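Side-chain contacts in threonine synthase (Brucella melitensis bv. 1, PDB 4F4F), which probably catalyses the pyridoxal-phosphate-dependent conversion of O-phospho-L-homoserine and water into L-threonine and phosphate, the last step of threonine biosynthesis: residues A152-F157 with S188-L193; R82-T87 with L124-D129; S146-G151 with P417-D422; K207-F210 with E214-D217; D164-F169 with E460-H465. All blocks are in the same frame, centred on the assembly; numbering follows the deposited sequence.

Contact 1. Residues A152-F157 with S188-L193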
# COMPACT_ATOMS: atom_id res chain seq x y z
N ALA A 152 3.44 -4.39 9.42
CA ALA A 152 2.19 -3.70 9.17
C ALA A 152 1.03 -4.65 9.26
O ALA A 152 0.02 -4.33 9.84
CB ALA A 152 2.22 -3.03 7.80
N ALA A 153 1.19 -5.84 8.70
CA ALA A 153 0.12 -6.84 8.71
C ALA A 153 -0.17 -7.33 10.14
O ALA A 153 -1.34 -7.44 10.55
CB ALA A 153 0.46 -8.05 7.80
N ILE A 154 0.88 -7.65 10.88
CA ILE A 154 0.75 -8.16 12.24
C ILE A 154 0.15 -7.14 13.20
O ILE A 154 -0.70 -7.47 14.06
CB ILE A 154 2.09 -8.67 12.73
CG1 ILE A 154 2.29 -10.10 12.23
CG2 ILE A 154 2.21 -8.60 14.26
CD1 ILE A 154 3.73 -10.57 12.36
N GLU A 155 0.53 -5.88 13.05
CA GLU A 155 -0.08 -4.82 13.86
C GLU A 155 -1.54 -4.53 13.52
O GLU A 155 -2.26 -3.99 14.36
CB GLU A 155 0.74 -3.52 13.82
CG GLU A 155 1.91 -3.54 14.78
CD GLU A 155 1.48 -3.54 16.25
OE1 GLU A 155 0.56 -2.82 16.64
OE2 GLU A 155 2.08 -4.26 17.03
N ALA A 156 -1.96 -4.86 12.30
CA ALA A 156 -3.35 -4.67 11.88
C ALA A 156 -4.23 -5.85 12.30
O ALA A 156 -5.33 -5.66 12.80
CB ALA A 156 -3.42 -4.48 10.37
N PHE A 157 -3.71 -7.08 12.15
CA PHE A 157 -4.52 -8.30 12.40
C PHE A 157 -4.39 -8.83 13.81
O PHE A 157 -5.25 -9.58 14.26
CB PHE A 157 -4.18 -9.39 11.39
CG PHE A 157 -4.79 -9.17 10.04
CD1 PHE A 157 -6.10 -9.55 9.80
CD2 PHE A 157 -4.06 -8.59 9.02
CE1 PHE A 157 -6.67 -9.38 8.55
CE2 PHE A 157 -4.63 -8.43 7.76
CZ PHE A 157 -5.93 -8.83 7.53
N SER A 188 -2.09 -12.95 20.88
CA SER A 188 -2.17 -14.42 20.88
C SER A 188 -2.51 -15.02 19.50
O SER A 188 -2.20 -16.18 19.23
CB SER A 188 -3.18 -14.89 21.93
OG SER A 188 -4.46 -14.34 21.63
N ASN A 189 -3.09 -14.23 18.59
CA ASN A 189 -3.44 -14.72 17.26
C ASN A 189 -2.41 -14.41 16.20
O ASN A 189 -2.72 -14.52 15.00
CB ASN A 189 -4.81 -14.17 16.82
CG ASN A 189 -4.77 -12.70 16.47
OD1 ASN A 189 -4.11 -11.92 17.17
ND2 ASN A 189 -5.46 -12.30 15.36
N VAL A 190 -1.22 -14.01 16.63
CA VAL A 190 -0.11 -13.66 15.78
C VAL A 190 0.98 -14.72 15.93
O VAL A 190 1.31 -15.12 17.06
CB VAL A 190 0.48 -12.29 16.14
CG1 VAL A 190 1.84 -12.11 15.43
CG2 VAL A 190 -0.49 -11.18 15.77
N HIS A 191 1.49 -15.18 14.80
CA HIS A 191 2.54 -16.20 14.72
C HIS A 191 3.63 -15.79 13.78
O HIS A 191 3.45 -15.76 12.58
CB HIS A 191 1.92 -17.54 14.32
CG HIS A 191 0.78 -17.94 15.23
ND1 HIS A 191 0.94 -18.72 16.31
CD2 HIS A 191 -0.57 -17.61 15.18
CE1 HIS A 191 -0.24 -18.88 16.93
NE2 HIS A 191 -1.17 -18.20 16.24
N ALA A 192 4.78 -15.45 14.34
CA ALA A 192 5.92 -15.01 13.55
C ALA A 192 6.80 -16.23 13.36
O ALA A 192 7.25 -16.80 14.33
CB ALA A 192 6.68 -13.89 14.28
N LEU A 193 7.03 -16.59 12.10
CA LEU A 193 7.73 -17.80 11.74
C LEU A 193 9.03 -17.40 11.08
O LEU A 193 9.01 -16.87 9.98
CB LEU A 193 6.86 -18.64 10.77
CG LEU A 193 5.50 -19.13 11.29
CD1 LEU A 193 4.79 -20.06 10.32
CD2 LEU A 193 5.67 -19.79 12.67
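Ile154, on helix 148-157, lays both branches of its side chain against Val190 at the start of strand 190-196. Its CB carries the two branches, and each reaches the valine. CG2, anti to the backbone N, makes the closest approach, 3.7 Å from Val190 CG1, and also brushes Val190 CG2. The other branch runs past the same methyl: Ile154 CG1 lies 3.8 Å from Val190 CG1, and the tip, Ile154 CD1, is 3.9 Å from Val190 CG1. That methyl is thus touched by three isoleucine carbons in turn, and the two side chains cross at about a right angle. One residue earlier, Asn189 supplies the polar link. Its ND2 donates to the Phe157 carbonyl O at 2.9 Å, nearly straight (170°) and in the plane of the amide, although the donor stands 34° out of the carbonyl plane. OD1 accepts from Gly159 N, and ND2 makes a second bond, to Thr163 O. The asparagine therefore closes off the C-terminal turn of the helix. Helix 148-157 packs here on the parallel sheet, between strand 163-170 and helix 117-134, while Met182 of helix 176-183 touches Ile154.

Contact 2. Residues R82-T87 with L124-D129; sequences REAYGT and LARMMD
Two helices meet here, 74-86 from the N-terminal region and 117-134, which begins at Lys117, the predicted attachment point of the cofactor (not attached in this structure). Arg126 carries the contact. Its chain runs extended from CG to NE and lays the guanidinium against the backbone of the first helix, with Glu83 O 4.0 Å above the guanidinium plane of Arg126 and over its centre. Ala84 CA lies over the same face, 3.8 Å from Arg126 NH1. Lower down, Arg126 CD passes 3.8 Å from Ala84 N, and Arg126 NE is 3.7 Å from Glu83 CB. Glu83 sends its carboxylate onward: OE1 stays 4.3 Å from Arg126 NE, near enough for attraction but beyond a salt bridge. At the far end Thr87 CG2 comes from the opposite direction to 3.9 Å from Arg126 NH2. That methyl is set by the threonine hydroxyl, since Thr87 OG1 donates to Ala84 O at 2.7 Å. Arg126 NH1 has a hydrogen-bond acceptor in its own helix, Gln122 OE1, which probably helps keep the group flat against its neighbour. This is a helix-helix interface in which a flat cation covers the peptide between Glu83 and Ala84, joining the N-terminal part of threonine synthase to the cofactor-binding part.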
# COMPACT_ATOMS: atom_id res chain seq x y z
N ARG A 82 -13.09 4.61 13.11
CA ARG A 82 -12.61 5.32 14.31
C ARG A 82 -11.50 4.53 14.99
O ARG A 82 -10.49 5.09 15.37
CB ARG A 82 -13.78 5.54 15.29
CG ARG A 82 -13.57 6.50 16.46
CD ARG A 82 -14.90 7.12 17.00
NE ARG A 82 -15.77 7.73 15.94
CZ ARG A 82 -15.58 8.92 15.31
NH1 ARG A 82 -16.43 9.31 14.35
NH2 ARG A 82 -14.57 9.74 15.61
N GLU A 83 -11.70 3.22 15.13
CA GLU A 83 -10.70 2.36 15.79
C GLU A 83 -9.41 2.22 14.96
O GLU A 83 -8.31 2.31 15.50
CB GLU A 83 -11.31 1.00 16.15
CG GLU A 83 -12.36 1.16 17.25
CD GLU A 83 -13.05 -0.12 17.68
OE1 GLU A 83 -12.85 -1.16 17.02
OE2 GLU A 83 -13.81 -0.04 18.69
N ALA A 84 -9.56 2.04 13.65
CA ALA A 84 -8.43 1.98 12.76
C ALA A 84 -7.49 3.19 12.90
O ALA A 84 -6.26 3.04 13.06
CB ALA A 84 -8.90 1.84 11.29
N TYR A 85 -8.06 4.38 12.87
CA TYR A 85 -7.22 5.59 12.85
C TYR A 85 -6.88 6.10 14.26
O TYR A 85 -5.98 6.92 14.43
CB TYR A 85 -7.81 6.62 11.85
CG TYR A 85 -7.77 5.94 10.50
CD1 TYR A 85 -6.54 5.56 9.93
CD2 TYR A 85 -8.93 5.60 9.83
CE1 TYR A 85 -6.48 4.87 8.75
CE2 TYR A 85 -8.88 4.91 8.63
CZ TYR A 85 -7.66 4.56 8.09
OH TYR A 85 -7.61 3.85 6.91
N GLY A 86 -7.55 5.57 15.26
CA GLY A 86 -7.15 5.74 16.65
C GLY A 86 -5.79 5.11 16.93
O GLY A 86 -5.12 5.48 17.90
N THR A 87 -5.34 4.18 16.07
CA THR A 87 -3.99 3.64 16.18
C THR A 87 -2.89 4.55 15.68
O THR A 87 -1.71 4.23 15.80
CB THR A 87 -3.82 2.28 15.45
OG1 THR A 87 -3.80 2.46 14.04
CG2 THR A 87 -4.90 1.24 15.85
N LEU A 124 -8.50 -2.42 6.69
CA LEU A 124 -8.69 -3.72 6.02
C LEU A 124 -8.88 -4.85 7.03
O LEU A 124 -9.78 -5.67 6.89
CB LEU A 124 -7.49 -4.09 5.11
CG LEU A 124 -7.49 -5.51 4.51
CD1 LEU A 124 -8.79 -5.64 3.68
CD2 LEU A 124 -6.31 -5.80 3.60
N ALA A 125 -8.03 -4.92 8.04
CA ALA A 125 -8.12 -6.04 9.01
C ALA A 125 -9.47 -6.00 9.77
O ALA A 125 -10.08 -7.06 10.00
CB ALA A 125 -6.93 -6.07 9.95
N ARG A 126 -9.96 -4.79 10.07
CA ARG A 126 -11.24 -4.61 10.76
C ARG A 126 -12.44 -4.85 9.86
O ARG A 126 -13.42 -5.46 10.29
CB ARG A 126 -11.32 -3.23 11.44
CG ARG A 126 -10.33 -3.09 12.57
CD ARG A 126 -10.25 -1.72 13.22
NE ARG A 126 -9.45 -1.73 14.45
CZ ARG A 126 -8.12 -1.66 14.49
NH1 ARG A 126 -7.40 -1.59 13.37
NH2 ARG A 126 -7.48 -1.67 15.64
N MET A 127 -12.37 -4.41 8.61
CA MET A 127 -13.43 -4.67 7.65
C MET A 127 -13.55 -6.18 7.44
O MET A 127 -14.64 -6.73 7.42
CB MET A 127 -13.16 -3.97 6.31
CG MET A 127 -13.23 -2.46 6.42
SD MET A 127 -13.29 -1.63 4.85
CE MET A 127 -11.71 -2.07 4.08
N MET A 128 -12.40 -6.84 7.27
CA MET A 128 -12.38 -8.28 7.06
C MET A 128 -12.94 -9.00 8.29
O MET A 128 -13.70 -9.94 8.14
CB MET A 128 -10.98 -8.77 6.74
CG MET A 128 -10.94 -10.27 6.42
SD MET A 128 -9.28 -10.89 5.98
CE MET A 128 -8.79 -9.74 4.69
N ASP A 129 -12.59 -8.55 9.49
CA ASP A 129 -13.10 -9.19 10.73
C ASP A 129 -14.64 -9.13 10.77
O ASP A 129 -15.31 -10.09 11.16
CB ASP A 129 -12.51 -8.46 11.92
CG ASP A 129 -12.20 -9.37 13.09
OD1 ASP A 129 -11.69 -10.49 12.89
OD2 ASP A 129 -12.37 -8.90 14.22

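Contact 3. Residues S146-G151 with P417-D422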
# COMPACT_ATOMS: atom_id res chain seq x y z
N SER A 146 10.12 -9.55 3.81
CA SER A 146 11.52 -9.29 4.09
C SER A 146 11.64 -8.40 5.32
O SER A 146 12.74 -8.12 5.76
CB SER A 146 12.17 -8.59 2.90
OG SER A 146 11.48 -7.37 2.69
N GLY A 147 10.52 -7.92 5.86
CA GLY A 147 10.55 -7.23 7.15
C GLY A 147 9.42 -6.26 7.39
O GLY A 147 8.71 -6.36 8.41
N ASP A 148 9.20 -5.35 6.44
CA ASP A 148 8.29 -4.22 6.66
C ASP A 148 6.79 -4.52 6.52
O ASP A 148 5.95 -4.11 7.38
CB ASP A 148 8.70 -3.03 5.77
CG ASP A 148 10.06 -2.42 6.19
OD1 ASP A 148 11.13 -2.94 5.77
OD2 ASP A 148 10.08 -1.39 6.91
N THR A 149 6.42 -5.21 5.45
CA THR A 149 5.01 -5.54 5.27
C THR A 149 4.47 -6.44 6.38
O THR A 149 3.33 -6.25 6.84
CB THR A 149 4.77 -6.17 3.88
OG1 THR A 149 5.31 -5.28 2.91
CG2 THR A 149 3.25 -6.33 3.61
N GLY A 150 5.27 -7.40 6.82
CA GLY A 150 4.86 -8.31 7.89
C GLY A 150 4.51 -7.58 9.17
O GLY A 150 3.52 -7.91 9.82
N GLY A 151 5.30 -6.58 9.51
CA GLY A 151 5.00 -5.74 10.64
C GLY A 151 3.66 -5.03 10.56
O GLY A 151 2.83 -5.08 11.50
N PRO A 417 11.92 8.20 8.94
CA PRO A 417 13.36 7.94 8.80
C PRO A 417 13.95 6.85 9.70
O PRO A 417 14.90 6.18 9.28
CB PRO A 417 14.02 9.31 9.09
CG PRO A 417 12.94 10.22 9.55
CD PRO A 417 11.63 9.64 9.12
N ALA A 418 13.40 6.64 10.89
CA ALA A 418 13.91 5.60 11.78
C ALA A 418 13.69 4.17 11.28
O ALA A 418 14.28 3.25 11.83
CB ALA A 418 13.36 5.75 13.20
N LYS A 419 12.87 3.98 10.25
CA LYS A 419 12.67 2.67 9.63
C LYS A 419 13.83 2.28 8.71
O LYS A 419 13.96 1.09 8.37
CB LYS A 419 11.36 2.63 8.81
CG LYS A 419 10.09 2.34 9.60
CD LYS A 419 10.22 1.00 10.35
CE LYS A 419 8.99 0.09 10.29
NZ LYS A 419 8.36 -0.13 8.97
N PHE A 420 14.65 3.25 8.30
CA PHE A 420 15.77 3.00 7.38
C PHE A 420 16.96 3.82 7.84
O PHE A 420 17.46 4.66 7.09
CB PHE A 420 15.32 3.31 5.94
CG PHE A 420 14.20 2.42 5.50
CD1 PHE A 420 14.44 1.10 5.14
CD2 PHE A 420 12.88 2.85 5.57
CE1 PHE A 420 13.41 0.25 4.80
CE2 PHE A 420 11.84 2.02 5.24
CZ PHE A 420 12.11 0.71 4.85
N PRO A 421 17.41 3.58 9.07
CA PRO A 421 18.43 4.41 9.67
C PRO A 421 19.78 4.35 8.94
O PRO A 421 20.48 5.36 8.91
CB PRO A 421 18.55 3.84 11.08
CG PRO A 421 18.20 2.39 10.93
CD PRO A 421 17.13 2.38 9.89
N ASP A 422 20.14 3.21 8.35
CA ASP A 422 21.47 3.09 7.68
C ASP A 422 21.60 4.08 6.53
O ASP A 422 22.63 4.79 6.38
CB ASP A 422 21.71 1.68 7.13
CG ASP A 422 21.98 0.64 8.21
OD1 ASP A 422 22.11 0.99 9.39
OD2 ASP A 422 22.07 -0.56 7.85
O HOH W 1 5.66 -1.49 8.12
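The first turn of helix 148-157 and the short 3-10 turn 417-419 face each other with 8.7 Å between Asp148 CA and Lys419 CA, a gap that side chains must span. Asp148 and Lys419 reach in from opposite directions and close a salt bridge, Lys419 NZ donating to Asp148 OD2 at 3.0 Å. The ammonium meets the anti side of that oxygen, 17° out of the carboxylate plane. To get there the lysine bends at chi2, chi3 and chi4, with chi3 at -136°, away from a staggered value. Water 1 adds a second link: it accepts from Lys419 NZ at 3.1 Å and donates to Asp148 O at 2.7 Å, so the lysine is tied to both the side chain and the backbone of one residue. Phe420 comes up to the same carboxylate, its CZ 3.6 Å from Asp148 OD2, with ring and carboxylate planes only 19° apart. The Phe420 ring also meets that of His391, a residue of the cofactor pocket, and the Phe420 side chain is about 5 Å from the bound pyridoxal phosphate. Gln178 NE2, from helix 176-183, bonds to Lys419 O as well as to the aspartate. Asp148 OD2 is gripped by two donors, Lys419 NZ and Gln178 NE2, in a polar link between the two segments next to the pocket.

Contact 4. Residues K207-F210 with E214-D217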
# COMPACT_ATOMS: atom_id res chain seq x y z
N LYS A 207 3.54 -19.68 -1.51
CA LYS A 207 2.96 -20.07 -2.80
C LYS A 207 2.58 -21.55 -2.73
O LYS A 207 1.52 -21.95 -3.20
CB LYS A 207 3.94 -19.80 -3.96
N GLY A 208 3.44 -22.36 -2.11
CA GLY A 208 3.18 -23.77 -1.82
C GLY A 208 1.86 -23.99 -1.08
O GLY A 208 1.04 -24.82 -1.49
N MET A 209 1.65 -23.25 0.01
CA MET A 209 0.43 -23.39 0.79
C MET A 209 -0.78 -23.01 -0.05
O MET A 209 -1.80 -23.69 -0.01
CB MET A 209 0.47 -22.53 2.06
CG MET A 209 1.40 -23.11 3.14
SD MET A 209 1.45 -22.20 4.70
CE MET A 209 2.68 -20.97 4.31
N PHE A 210 -0.66 -21.91 -0.81
CA PHE A 210 -1.79 -21.48 -1.64
C PHE A 210 -2.13 -22.42 -2.79
O PHE A 210 -3.28 -22.47 -3.20
CB PHE A 210 -1.65 -20.03 -2.11
CG PHE A 210 -2.08 -19.05 -1.06
CD1 PHE A 210 -3.42 -18.81 -0.83
CD2 PHE A 210 -1.15 -18.44 -0.26
CE1 PHE A 210 -3.82 -17.94 0.17
CE2 PHE A 210 -1.54 -17.56 0.74
CZ PHE A 210 -2.88 -17.31 0.96
N GLU A 214 -6.60 -28.36 -0.71
CA GLU A 214 -7.18 -28.98 0.48
C GLU A 214 -6.79 -28.20 1.75
O GLU A 214 -7.62 -27.93 2.64
CB GLU A 214 -6.72 -30.45 0.59
CG GLU A 214 -7.28 -31.24 1.79
CD GLU A 214 -6.45 -31.11 3.08
OE1 GLU A 214 -5.20 -30.93 3.03
OE2 GLU A 214 -7.05 -31.19 4.18
N PHE A 215 -5.52 -27.85 1.82
CA PHE A 215 -4.98 -27.09 2.94
C PHE A 215 -5.66 -25.72 3.05
O PHE A 215 -6.11 -25.34 4.12
CB PHE A 215 -3.47 -26.93 2.79
CG PHE A 215 -2.83 -26.15 3.89
CD1 PHE A 215 -2.56 -26.74 5.11
CD2 PHE A 215 -2.49 -24.83 3.70
CE1 PHE A 215 -1.99 -26.02 6.14
CE2 PHE A 215 -1.89 -24.10 4.72
CZ PHE A 215 -1.66 -24.69 5.94
N CYS A 216 -5.75 -25.00 1.94
CA CYS A 216 -6.43 -23.69 1.90
C CYS A 216 -7.85 -23.76 2.37
O CYS A 216 -8.32 -22.85 3.06
CB CYS A 216 -6.49 -23.11 0.48
SG CYS A 216 -4.90 -22.63 -0.18
N ASP A 217 -8.53 -24.83 1.97
CA ASP A 217 -9.94 -25.03 2.27
C ASP A 217 -10.10 -25.27 3.76
O ASP A 217 -10.90 -24.63 4.42
CB ASP A 217 -10.48 -26.27 1.52
CG ASP A 217 -11.29 -25.92 0.29
OD1 ASP A 217 -11.99 -24.88 0.29
OD2 ASP A 217 -11.27 -26.72 -0.68
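Met209 is the first residue of 207-210 to meet the following helix, and it does so along the flank of Phe215. The two side chains lie next to each other and point the same way, so the methionine meets one corner of the ring: Met209 CG and Met209 SD are each 3.8 Å from Phe215 CE2, and Met209 CB follows at 3.9 Å from that same atom. The sulfur sits 4.9 Å from the ring centroid and 59° off its normal, an oblique Met-aromatic contact. The phenylalanine ring reaches this place because its CG is anti to the backbone N (chi1 179°), which throws it across toward the first helix. The backbone of Met209 matters too, its O lying 3.3 Å from Cys216 SG. One step on, Phe210 O lies 3.4 Å from Cys216 SG. Phe210, whose CB points away from 214-217, still brings ring atom CD1 near the sulfur, obliquely. Cys216 SG therefore sits among two carbonyl oxygens and an aromatic ring where helix 199-211 gives way to helix 213-219. Leu221 of strand 221-223 touches all four of these side chains, and helix 455-465 lies against Met209 and Phe215. The chemistry is that of sulfur in an apolar joint: the two sulfurs and two rings pack by dispersion, and the thiol S-H may interact weakly with the nearby carbonyl oxygens.

Contact 5. Residues D164-F169 with E460-H465; sequences DIFILF and EYVRHH
Phe166 projects its ring from strand 163-170 against Val462 of the C-terminal helix 455-465. Val462 CG2 stands over one face, 4.0 Å from the ring centroid and 25° off the normal, a CH-pi contact offset toward the rim where Phe166 CD2 comes within 3.7 Å of that methyl. The remaining partners meet the ring at its edge. Tyr461 CE1 lies in the plane of the ring, 3.8 Å from Phe166 CE2, and the tyrosine in turn presents its own edge, so the two rings meet edge to edge. His465 CB is also in the ring plane, 4.0 Å from Phe166 CE2. Tyr461 gets there with CG anti to the backbone N (chi1 -178°), and its hydroxyl bonds to His191 ND1 on the neighbouring strand. His191 also stacks on Phe166 and meets the His465 ring. The axes of segments 164-169 and 460-465 run nearly antiparallel, at 161°, with a closest approach of 10.1 Å. At the end of the helix water 2 donates to both Asp164 OD1, at 2.6 Å, and His465 O. Apolar and aromatic contacts thus hold the middle of this interface, while water 2 and a salt bridge from OD1 to Arg467 give Asp164 a polar link at the edge of it.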
# COMPACT_ATOMS: atom_id res chain seq x y z
N ASP A 164 -6.32 -15.47 12.39
CA ASP A 164 -5.00 -15.80 12.95
C ASP A 164 -4.04 -15.48 11.80
O ASP A 164 -4.34 -15.78 10.62
CB ASP A 164 -4.92 -17.27 13.36
CG ASP A 164 -5.90 -17.62 14.47
OD1 ASP A 164 -5.68 -17.18 15.61
OD2 ASP A 164 -6.92 -18.30 14.21
N ILE A 165 -2.93 -14.86 12.13
CA ILE A 165 -1.98 -14.44 11.13
C ILE A 165 -0.62 -15.10 11.33
O ILE A 165 -0.11 -15.20 12.46
CB ILE A 165 -1.89 -12.90 11.07
CG1 ILE A 165 -0.95 -12.44 9.93
CG2 ILE A 165 -1.47 -12.37 12.42
CD1 ILE A 165 -1.10 -11.02 9.42
N PHE A 166 -0.08 -15.60 10.22
CA PHE A 166 1.21 -16.25 10.18
C PHE A 166 2.06 -15.53 9.12
O PHE A 166 1.68 -15.47 7.94
CB PHE A 166 1.07 -17.75 9.80
CG PHE A 166 0.15 -18.51 10.71
CD1 PHE A 166 -1.22 -18.31 10.65
CD2 PHE A 166 0.64 -19.38 11.67
CE1 PHE A 166 -2.07 -18.99 11.52
CE2 PHE A 166 -0.20 -20.06 12.52
CZ PHE A 166 -1.56 -19.88 12.45
N ILE A 167 3.17 -14.96 9.56
CA ILE A 167 4.11 -14.29 8.67
C ILE A 167 5.44 -15.02 8.73
O ILE A 167 6.03 -15.22 9.83
CB ILE A 167 4.31 -12.84 9.09
CG1 ILE A 167 3.00 -12.03 8.96
CG2 ILE A 167 5.47 -12.25 8.27
CD1 ILE A 167 2.42 -11.89 7.55
N LEU A 168 5.90 -15.42 7.56
CA LEU A 168 7.17 -16.07 7.40
C LEU A 168 8.20 -15.01 6.97
O LEU A 168 7.96 -14.22 6.03
CB LEU A 168 7.05 -17.16 6.32
CG LEU A 168 6.20 -18.41 6.55
CD1 LEU A 168 4.72 -18.12 6.75
CD2 LEU A 168 6.38 -19.40 5.43
N PHE A 169 9.34 -15.01 7.65
CA PHE A 169 10.46 -14.12 7.33
C PHE A 169 11.78 -14.86 7.49
O PHE A 169 11.85 -15.87 8.21
CB PHE A 169 10.42 -12.89 8.22
CG PHE A 169 10.59 -13.17 9.69
CD1 PHE A 169 11.84 -13.17 10.26
CD2 PHE A 169 9.48 -13.34 10.51
CE1 PHE A 169 12.00 -13.39 11.60
CE2 PHE A 169 9.64 -13.61 11.87
CZ PHE A 169 10.90 -13.62 12.41
N GLU A 460 2.00 -27.88 9.08
CA GLU A 460 1.67 -28.50 10.38
C GLU A 460 1.60 -27.43 11.49
O GLU A 460 0.72 -27.46 12.35
CB GLU A 460 2.66 -29.64 10.77
N TYR A 461 2.54 -26.50 11.47
CA TYR A 461 2.52 -25.42 12.47
C TYR A 461 1.24 -24.61 12.31
O TYR A 461 0.53 -24.36 13.29
CB TYR A 461 3.78 -24.51 12.41
CG TYR A 461 3.74 -23.44 13.49
CD1 TYR A 461 2.94 -22.31 13.32
CD2 TYR A 461 4.46 -23.57 14.69
CE1 TYR A 461 2.83 -21.35 14.32
CE2 TYR A 461 4.37 -22.59 15.68
CZ TYR A 461 3.55 -21.49 15.49
OH TYR A 461 3.42 -20.49 16.44
N VAL A 462 0.91 -24.26 11.08
CA VAL A 462 -0.28 -23.45 10.86
C VAL A 462 -1.56 -24.21 11.26
O VAL A 462 -2.42 -23.65 11.93
CB VAL A 462 -0.38 -23.00 9.38
CG1 VAL A 462 -1.78 -22.46 9.08
CG2 VAL A 462 0.69 -21.96 9.07
N ARG A 463 -1.64 -25.48 10.87
CA ARG A 463 -2.77 -26.34 11.18
C ARG A 463 -2.95 -26.44 12.69
O ARG A 463 -4.06 -26.31 13.20
CB ARG A 463 -2.53 -27.71 10.53
CG ARG A 463 -3.61 -28.76 10.71
CD ARG A 463 -3.23 -30.07 9.99
NE ARG A 463 -3.65 -30.03 8.59
CZ ARG A 463 -2.86 -30.08 7.51
NH1 ARG A 463 -1.55 -30.23 7.61
NH2 ARG A 463 -3.42 -30.01 6.30
N HIS A 464 -1.85 -26.63 13.43
CA HIS A 464 -1.90 -26.75 14.89
C HIS A 464 -2.33 -25.48 15.60
O HIS A 464 -3.04 -25.56 16.61
CB HIS A 464 -0.56 -27.24 15.45
CG HIS A 464 -0.60 -27.51 16.93
ND1 HIS A 464 -0.16 -26.61 17.84
CD2 HIS A 464 -1.11 -28.59 17.66
CE1 HIS A 464 -0.34 -27.11 19.09
NE2 HIS A 464 -0.93 -28.31 18.98
N HIS A 465 -1.97 -24.32 15.08
CA HIS A 465 -2.15 -23.07 15.80
C HIS A 465 -3.34 -22.23 15.35
O HIS A 465 -3.89 -21.47 16.15
CB HIS A 465 -0.86 -22.26 15.76
CG HIS A 465 0.24 -22.84 16.61
ND1 HIS A 465 0.34 -22.60 17.93
CD2 HIS A 465 1.28 -23.72 16.29
CE1 HIS A 465 1.40 -23.26 18.44
NE2 HIS A 465 1.98 -23.95 17.43
O HOH W 2 -3.86 -18.57 16.94

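Contacts 1 and 5 are built on neighbouring strands of the parallel sheet, their centres about 10 Å apart: His191 N lies 2.8 Å from Ile165 O and Leu193 N 2.8 Å from Ile167 O, as probable hydrogen bonds. Helix 148-157 serves contacts 1 and 3, contact 3 using its first turn; the Asp148 side chain is about 6 Å from that of Lys117. Contact 2 touches contact 1 where Ala125 CB packs 3.6 Å from Phe157 CD1. Contact 4 meets contact 5 through Phe215 and Arg463, centres about 12 Å apart, away from the annotated sites. Contact 3 lies beside the pyridoxal phosphate, about 5 Å from the Phe420 side chain; the centres of contacts 3 and 4 are about 28 Å apart.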